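Local coordinates for leucine-rich repeat protein TpLRR (Treponema pallidum, PDB 6MLX), which is of unknown function, but has a leucine-rich repeat architecture of the BspA type and is probably a secreted, periplasmic protein, at residues 163-174 against 186-197. Residues are numbered along the deposited sequence; the frame is centred on the assembly and turned at random.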
ATOM      1  N   LEU A 163      12.791   4.965   9.406  1.00 28.39           N
ATOM      2  CA  LEU A 163      11.364   5.260   9.357  1.00 28.75           C
ATOM      3  C   LEU A 163      11.214   6.645   8.725  1.00 28.74           C
ATOM      4  O   LEU A 163      11.613   7.654   9.317  1.00 28.78           O
ATOM      5  CB  LEU A 163      10.731   5.197  10.745  1.00 29.04           C
ATOM      6  CG  LEU A 163      10.876   3.845  11.450  1.00 29.18           C
ATOM      7  CD1 LEU A 163      10.193   3.880  12.794  1.00 29.45           C
ATOM      8  CD2 LEU A 163      10.302   2.730  10.602  1.00 29.04           C
ATOM      9  N   ALA A 164      10.642   6.684   7.526  1.00 28.44           N
ATOM     10  CA  ALA A 164      10.631   7.892   6.712  1.00 28.34           C
ATOM     11  C   ALA A 164       9.765   8.985   7.348  1.00 28.45           C
ATOM     12  O   ALA A 164       8.996   8.753   8.288  1.00 28.63           O
ATOM     13  CB  ALA A 164      10.127   7.576   5.304  1.00 28.10           C
ATOM     14  N   ASP A 165       9.890  10.190   6.788  1.00 28.44           N
ATOM     15  CA  ASP A 165       9.165  11.359   7.267  1.00 28.33           C
ATOM     16  C   ASP A 165       7.668  11.085   7.372  1.00 28.36           C
ATOM     17  O   ASP A 165       7.047  10.585   6.431  1.00 28.27           O
ATOM     18  CB  ASP A 165       9.388  12.547   6.324  1.00 27.71           C
ATOM     19  CG  ASP A 165      10.816  13.100   6.365  1.00 27.41           C
ATOM     20  OD1 ASP A 165      11.659  12.676   7.185  1.00 27.78           O
ATOM     21  OD2 ASP A 165      11.077  14.007   5.559  1.00 26.84           O
ATOM     22  N   GLY A 166       7.094  11.433   8.518  1.00 28.27           N
ATOM     23  CA  GLY A 166       5.658  11.343   8.722  1.00 28.31           C
ATOM     24  C   GLY A 166       5.054   9.979   8.443  1.00 28.48           C
ATOM     25  O   GLY A 166       3.872   9.887   8.097  1.00 28.40           O
ATOM     26  N   LEU A 167       5.855   8.915   8.590  1.00 28.44           N
ATOM     27  CA  LEU A 167       5.398   7.576   8.215  1.00 28.51           C
ATOM     28  C   LEU A 167       4.068   7.228   8.885  1.00 28.63           C
ATOM     29  O   LEU A 167       3.145   6.749   8.228  1.00 28.58           O
ATOM     30  CB  LEU A 167       6.466   6.532   8.558  1.00 28.65           C
ATOM     31  CG  LEU A 167       6.127   5.071   8.243  1.00 28.68           C
ATOM     32  CD1 LEU A 167       5.867   4.888   6.759  1.00 28.44           C
ATOM     33  CD2 LEU A 167       7.243   4.170   8.697  1.00 28.65           C
ATOM     34  N   PHE A 168       3.943   7.495  10.185  1.00 28.87           N
ATOM     35  CA  PHE A 168       2.723   7.193  10.934  1.00 29.03           C
ATOM     36  C   PHE A 168       2.011   8.457  11.422  1.00 29.03           C
ATOM     37  O   PHE A 168       1.307   8.431  12.438  1.00 29.15           O
ATOM     38  CB  PHE A 168       3.033   6.269  12.114  1.00 29.25           C
ATOM     39  CG  PHE A 168       3.640   4.955  11.711  1.00 29.26           C
ATOM     40  CD1 PHE A 168       2.895   4.020  10.995  1.00 29.17           C
ATOM     41  CD2 PHE A 168       4.954   4.653  12.046  1.00 29.34           C
ATOM     42  CE1 PHE A 168       3.452   2.805  10.627  1.00 29.17           C
ATOM     43  CE2 PHE A 168       5.523   3.435  11.674  1.00 29.27           C
ATOM     44  CZ  PHE A 168       4.772   2.521  10.954  1.00 29.22           C
ATOM     45  N   GLU A 169       2.183   9.569  10.711  1.00 29.24           N
ATOM     46  CA  GLU A 169       1.528  10.812  11.093  1.00 29.14           C
ATOM     47  C   GLU A 169       0.009  10.662  11.075  1.00 29.05           C
ATOM     48  O   GLU A 169      -0.577  10.200  10.091  1.00 28.95           O
ATOM     49  CB  GLU A 169       1.971  11.940  10.157  1.00 28.72           C
ATOM     50  CG  GLU A 169       1.356  13.280  10.478  1.00 28.53           C
ATOM     51  CD  GLU A 169       1.762  14.347   9.479  1.00 28.15           C
ATOM     52  OE1 GLU A 169       2.974  14.520   9.211  1.00 28.03           O
ATOM     53  OE2 GLU A 169       0.848  14.972   8.911  1.00 28.04           O
ATOM     54  N   GLY A 170      -0.628  11.051  12.174  1.00 29.08           N
ATOM     55  CA  GLY A 170      -2.068  10.964  12.268  1.00 29.10           C
ATOM     56  C   GLY A 170      -2.618   9.587  12.568  1.00 29.35           C
ATOM     57  O   GLY A 170      -3.827   9.384  12.434  1.00 29.28           O
ATOM     58  N   CYS A 171      -1.769   8.628  12.957  1.00 29.18           N
ATOM     59  CA  CYS A 171      -2.229   7.280  13.298  1.00 29.39           C
ATOM     60  C   CYS A 171      -2.580   7.279  14.779  1.00 29.55           C
ATOM     61  O   CYS A 171      -1.859   6.771  15.636  1.00 29.74           O
ATOM     62  CB  CYS A 171      -1.171   6.239  12.951  1.00 29.43           C
ATOM     63  SG  CYS A 171      -0.907   6.059  11.162  1.00 29.18           S
ATOM     64  N   ARG A 172      -3.731   7.869  15.075  1.00 30.27           N
ATOM     65  CA  ARG A 172      -4.110   8.102  16.457  1.00 30.48           C
ATOM     66  C   ARG A 172      -4.519   6.834  17.197  1.00 30.70           C
ATOM     67  O   ARG A 172      -4.652   6.885  18.421  1.00 30.83           O
ATOM     68  CB  ARG A 172      -5.234   9.128  16.521  1.00 30.39           C
ATOM     69  CG  ARG A 172      -6.340   8.931  15.524  1.00 30.22           C
ATOM     70  CD  ARG A 172      -7.478   9.899  15.836  1.00 30.33           C
ATOM     71  NE  ARG A 172      -8.482   9.948  14.775  1.00 30.22           N
ATOM     72  CZ  ARG A 172      -9.517   9.122  14.709  1.00 30.13           C
ATOM     73  NH1 ARG A 172      -9.673   8.183  15.629  1.00 30.54           N
ATOM     74  NH2 ARG A 172     -10.399   9.229  13.729  1.00 30.02           N
ATOM     75  N   ASN A 173      -4.708   5.706  16.511  1.00 30.18           N
ATOM     76  CA  ASN A 173      -5.026   4.454  17.189  1.00 30.44           C
ATOM     77  C   ASN A 173      -3.869   3.460  17.181  1.00 30.43           C
ATOM     78  O   ASN A 173      -4.053   2.304  17.586  1.00 30.55           O
ATOM     79  CB  ASN A 173      -6.271   3.825  16.572  1.00 30.53           C
ATOM     80  CG  ASN A 173      -7.538   4.336  17.210  1.00 30.76           C
ATOM     81  OD1 ASN A 173      -7.680   4.306  18.435  1.00 31.00           O
ATOM     82  ND2 ASN A 173      -8.457   4.833  16.392  1.00 30.69           N
ATOM     83  N   LEU A 174      -2.682   3.886  16.751  1.00 30.14           N
ATOM     84  CA  LEU A 174      -1.542   2.987  16.657  1.00 30.17           C
ATOM     85  C   LEU A 174      -1.028   2.652  18.050  1.00 30.35           C
ATOM     86  O   LEU A 174      -0.675   3.546  18.822  1.00 30.47           O
ATOM     87  CB  LEU A 174      -0.444   3.631  15.816  1.00 29.97           C
ATOM     88  CG  LEU A 174       0.818   2.793  15.629  1.00 29.98           C
ATOM     89  CD1 LEU A 174       0.475   1.447  14.971  1.00 29.91           C
ATOM     90  CD2 LEU A 174       1.837   3.553  14.803  1.00 29.89           C
ATOM     91  N   PHE A 186      15.423   7.937  12.129  1.00 28.99           N
ATOM     92  CA  PHE A 186      14.088   8.504  12.073  1.00 29.44           C
ATOM     93  C   PHE A 186      14.068   9.748  11.197  1.00 29.35           C
ATOM     94  O   PHE A 186      14.890  10.651  11.365  1.00 29.26           O
ATOM     95  CB  PHE A 186      13.576   8.839  13.473  1.00 29.88           C
ATOM     96  CG  PHE A 186      13.507   7.649  14.402  1.00 30.01           C
ATOM     97  CD1 PHE A 186      14.578   7.318  15.206  1.00 29.97           C
ATOM     98  CD2 PHE A 186      12.360   6.879  14.480  1.00 30.25           C
ATOM     99  CE1 PHE A 186      14.514   6.232  16.074  1.00 30.17           C
ATOM    100  CE2 PHE A 186      12.286   5.790  15.344  1.00 30.35           C
ATOM    101  CZ  PHE A 186      13.359   5.475  16.148  1.00 30.32           C
ATOM    102  N   GLY A 187      13.126   9.787  10.266  1.00 28.93           N
ATOM    103  CA  GLY A 187      12.789  11.018   9.600  1.00 28.81           C
ATOM    104  C   GLY A 187      12.036  11.949  10.537  1.00 28.93           C
ATOM    105  O   GLY A 187      11.895  11.717  11.738  1.00 29.25           O
ATOM    106  N   VAL A 188      11.531  13.025   9.949  1.00 28.61           N
ATOM    107  CA  VAL A 188      10.895  14.104  10.702  1.00 28.55           C
ATOM    108  C   VAL A 188       9.436  13.752  10.981  1.00 28.73           C
ATOM    109  O   VAL A 188       8.703  13.328  10.081  1.00 28.50           O
ATOM    110  CB  VAL A 188      11.009  15.431   9.930  1.00 27.85           C
ATOM    111  CG1 VAL A 188      10.169  16.527  10.591  1.00 27.77           C
ATOM    112  CG2 VAL A 188      12.484  15.854   9.820  1.00 27.42           C
ATOM    113  N   GLY A 189       9.014  13.950  12.226  1.00 28.93           N
ATOM    114  CA  GLY A 189       7.616  13.785  12.588  1.00 29.11           C
ATOM    115  C   GLY A 189       7.060  12.400  12.334  1.00 29.27           C
ATOM    116  O   GLY A 189       5.890  12.272  11.960  1.00 29.16           O
ATOM    117  N   VAL A 190       7.876  11.356  12.529  1.00 29.37           N
ATOM    118  CA  VAL A 190       7.436   9.985  12.251  1.00 29.54           C
ATOM    119  C   VAL A 190       6.113   9.680  12.958  1.00 29.68           C
ATOM    120  O   VAL A 190       5.169   9.166  12.347  1.00 29.60           O
ATOM    121  CB  VAL A 190       8.532   8.981  12.651  1.00 29.72           C
ATOM    122  CG1 VAL A 190       7.996   7.568  12.603  1.00 29.76           C
ATOM    123  CG2 VAL A 190       9.759   9.125  11.733  1.00 29.48           C
ATOM    124  N   PHE A 191       6.026  10.006  14.256  1.00 30.11           N
ATOM    125  CA  PHE A 191       4.917   9.590  15.110  1.00 30.28           C
ATOM    126  C   PHE A 191       4.019  10.751  15.542  1.00 30.30           C
ATOM    127  O   PHE A 191       3.319  10.637  16.559  1.00 30.42           O
ATOM    128  CB  PHE A 191       5.440   8.865  16.352  1.00 30.57           C
ATOM    129  CG  PHE A 191       6.196   7.605  16.053  1.00 30.62           C
ATOM    130  CD1 PHE A 191       5.529   6.457  15.647  1.00 30.60           C
ATOM    131  CD2 PHE A 191       7.572   7.557  16.187  1.00 30.63           C
ATOM    132  CE1 PHE A 191       6.214   5.287  15.379  1.00 30.54           C
ATOM    133  CE2 PHE A 191       8.271   6.376  15.921  1.00 30.60           C
ATOM    134  CZ  PHE A 191       7.590   5.244  15.519  1.00 30.56           C
ATOM    135  N   VAL A 192       4.016  11.856  14.788  1.00 30.13           N
ATOM    136  CA  VAL A 192       3.107  12.966  15.067  1.00 30.07           C
ATOM    137  C   VAL A 192       1.661  12.477  15.056  1.00 30.08           C
ATOM    138  O   VAL A 192       1.235  11.762  14.142  1.00 29.96           O
ATOM    139  CB  VAL A 192       3.324  14.097  14.045  1.00 29.69           C
ATOM    140  CG1 VAL A 192       2.166  15.077  14.065  1.00 29.42           C
ATOM    141  CG2 VAL A 192       4.655  14.817  14.302  1.00 29.60           C
ATOM    142  N   GLY A 193       0.895  12.877  16.074  1.00 30.33           N
ATOM    143  CA  GLY A 193      -0.502  12.510  16.187  1.00 30.33           C
ATOM    144  C   GLY A 193      -0.772  11.105  16.681  1.00 30.62           C
ATOM    145  O   GLY A 193      -1.938  10.699  16.720  1.00 30.66           O
ATOM    146  N   CYS A 194       0.258  10.345  17.062  1.00 30.54           N
ATOM    147  CA  CYS A 194       0.086   8.960  17.511  1.00 30.72           C
ATOM    148  C   CYS A 194      -0.198   8.952  19.009  1.00 30.99           C
ATOM    149  O   CYS A 194       0.641   8.587  19.835  1.00 31.20           O
ATOM    150  CB  CYS A 194       1.312   8.128  17.157  1.00 30.71           C
ATOM    151  SG  CYS A 194       1.516   7.845  15.369  1.00 30.54           S
ATOM    152  N   TYR A 195      -1.433   9.332  19.354  1.00 31.71           N
ATOM    153  CA  TYR A 195      -1.797   9.565  20.749  1.00 31.98           C
ATOM    154  C   TYR A 195      -1.809   8.299  21.592  1.00 32.19           C
ATOM    155  O   TYR A 195      -1.654   8.389  22.815  1.00 32.38           O
ATOM    156  CB  TYR A 195      -3.167  10.256  20.832  1.00 31.88           C
ATOM    157  CG  TYR A 195      -3.047  11.728  20.512  1.00 31.70           C
ATOM    158  CD1 TYR A 195      -2.608  12.625  21.488  1.00 31.81           C
ATOM    159  CD2 TYR A 195      -3.319  12.216  19.242  1.00 31.36           C
ATOM    160  CE1 TYR A 195      -2.460  13.968  21.207  1.00 31.66           C
ATOM    161  CE2 TYR A 195      -3.167  13.565  18.947  1.00 31.21           C
ATOM    162  CZ  TYR A 195      -2.745  14.437  19.944  1.00 31.32           C
ATOM    163  OH  TYR A 195      -2.587  15.785  19.686  1.00 31.12           O
ATOM    164  N   ARG A 196      -1.964   7.131  20.984  1.00 31.29           N
ATOM    165  CA  ARG A 196      -2.197   5.914  21.745  1.00 31.48           C
ATOM    166  C   ARG A 196      -0.966   5.018  21.892  1.00 31.57           C
ATOM    167  O   ARG A 196      -1.092   3.907  22.415  1.00 31.65           O
ATOM    168  CB  ARG A 196      -3.360   5.148  21.120  1.00 31.38           C
ATOM    169  CG  ARG A 196      -4.661   5.878  21.362  1.00 31.42           C
ATOM    170  CD  ARG A 196      -5.593   5.013  22.160  1.00 31.58           C
ATOM    171  NE  ARG A 196      -6.337   4.150  21.254  1.00 31.62           N
ATOM    172  CZ  ARG A 196      -6.871   2.988  21.601  1.00 31.71           C
ATOM    173  NH1 ARG A 196      -6.714   2.534  22.837  1.00 31.83           N
ATOM    174  NH2 ARG A 196      -7.545   2.281  20.699  1.00 31.68           N
ATOM    175  N   LEU A 197       0.218   5.474  21.480  1.00 31.68           N
ATOM    176  CA  LEU A 197       1.413   4.655  21.657  1.00 31.73           C
ATOM    177  C   LEU A 197       1.630   4.346  23.137  1.00 32.02           C
ATOM    178  O   LEU A 197       1.645   5.270  23.962  1.00 32.15           O
ATOM    179  CB  LEU A 197       2.636   5.362  21.082  1.00 31.70           C
ATOM    180  CG  LEU A 197       2.579   5.747  19.602  1.00 31.44           C
ATOM    181  CD1 LEU A 197       3.834   6.511  19.231  1.00 31.45           C
ATOM    182  CD2 LEU A 197       2.390   4.522  18.722  1.00 31.30           C
TER
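Phe168 and Phe191 lie alongside each other and point the same way into the core. Their planes are 15° apart, but the rings are slid so far that they barely overlap. The nearest atoms are Phe168 CD2 and Phe191 CE1, 3.6 Å apart. Each ring carries the preceding side chain of its own coil over one face: Leu167 CG over Phe168, and Val190 CG1 over Phe191. Leu163 CD1 reaches two phenyl rings of 186-197, 3.8 Å from Phe186 CE2 and also close to Phe191 CZ. With CG anti to the carbonyl carbon (chi1 -59°) and CD1 anti to CA, the branch reaches out to the two rings. Further along, Leu174 CG packs on Leu197 CD2 at 3.9 Å.

Backbone hydrogen bonds join 163-174 to 186-197. Gly187 N donates to Leu163 O at the parallel bridge between Leu163 and Phe186. Gly166 N, Phe168 N and Gly170 N then donate to Val188 O, Val190 O and Val192 O, two residues apart each time. Asp165 OD1 adds a side-chain acceptor for Val188 N (2.8 Å), which meets it from above the carboxylate plane. At the far end Asn173 OD1 takes two hydrogen bonds from Arg196, from NE at 3.1 Å and NH2 at 3.0 Å. The oxygen lies in the guanidinium plane, while the amide plane is turned 85° to it.

Asn173 ND2 is hydrogen-bonded to Ala149 O of the preceding coil, which helps to fix the orientation of the amide. Leu177 touches both phenyl rings, and Val205 of helix 199-207 packs on Phe191. This is the stacking of successive leucine-rich repeat coils near the C-terminal end of the solenoid. The repeated amide-to-carbonyl bonds are consistent with a regular coil spacing, apolar side chains fill the interior, and the Asn173 amide links three coils.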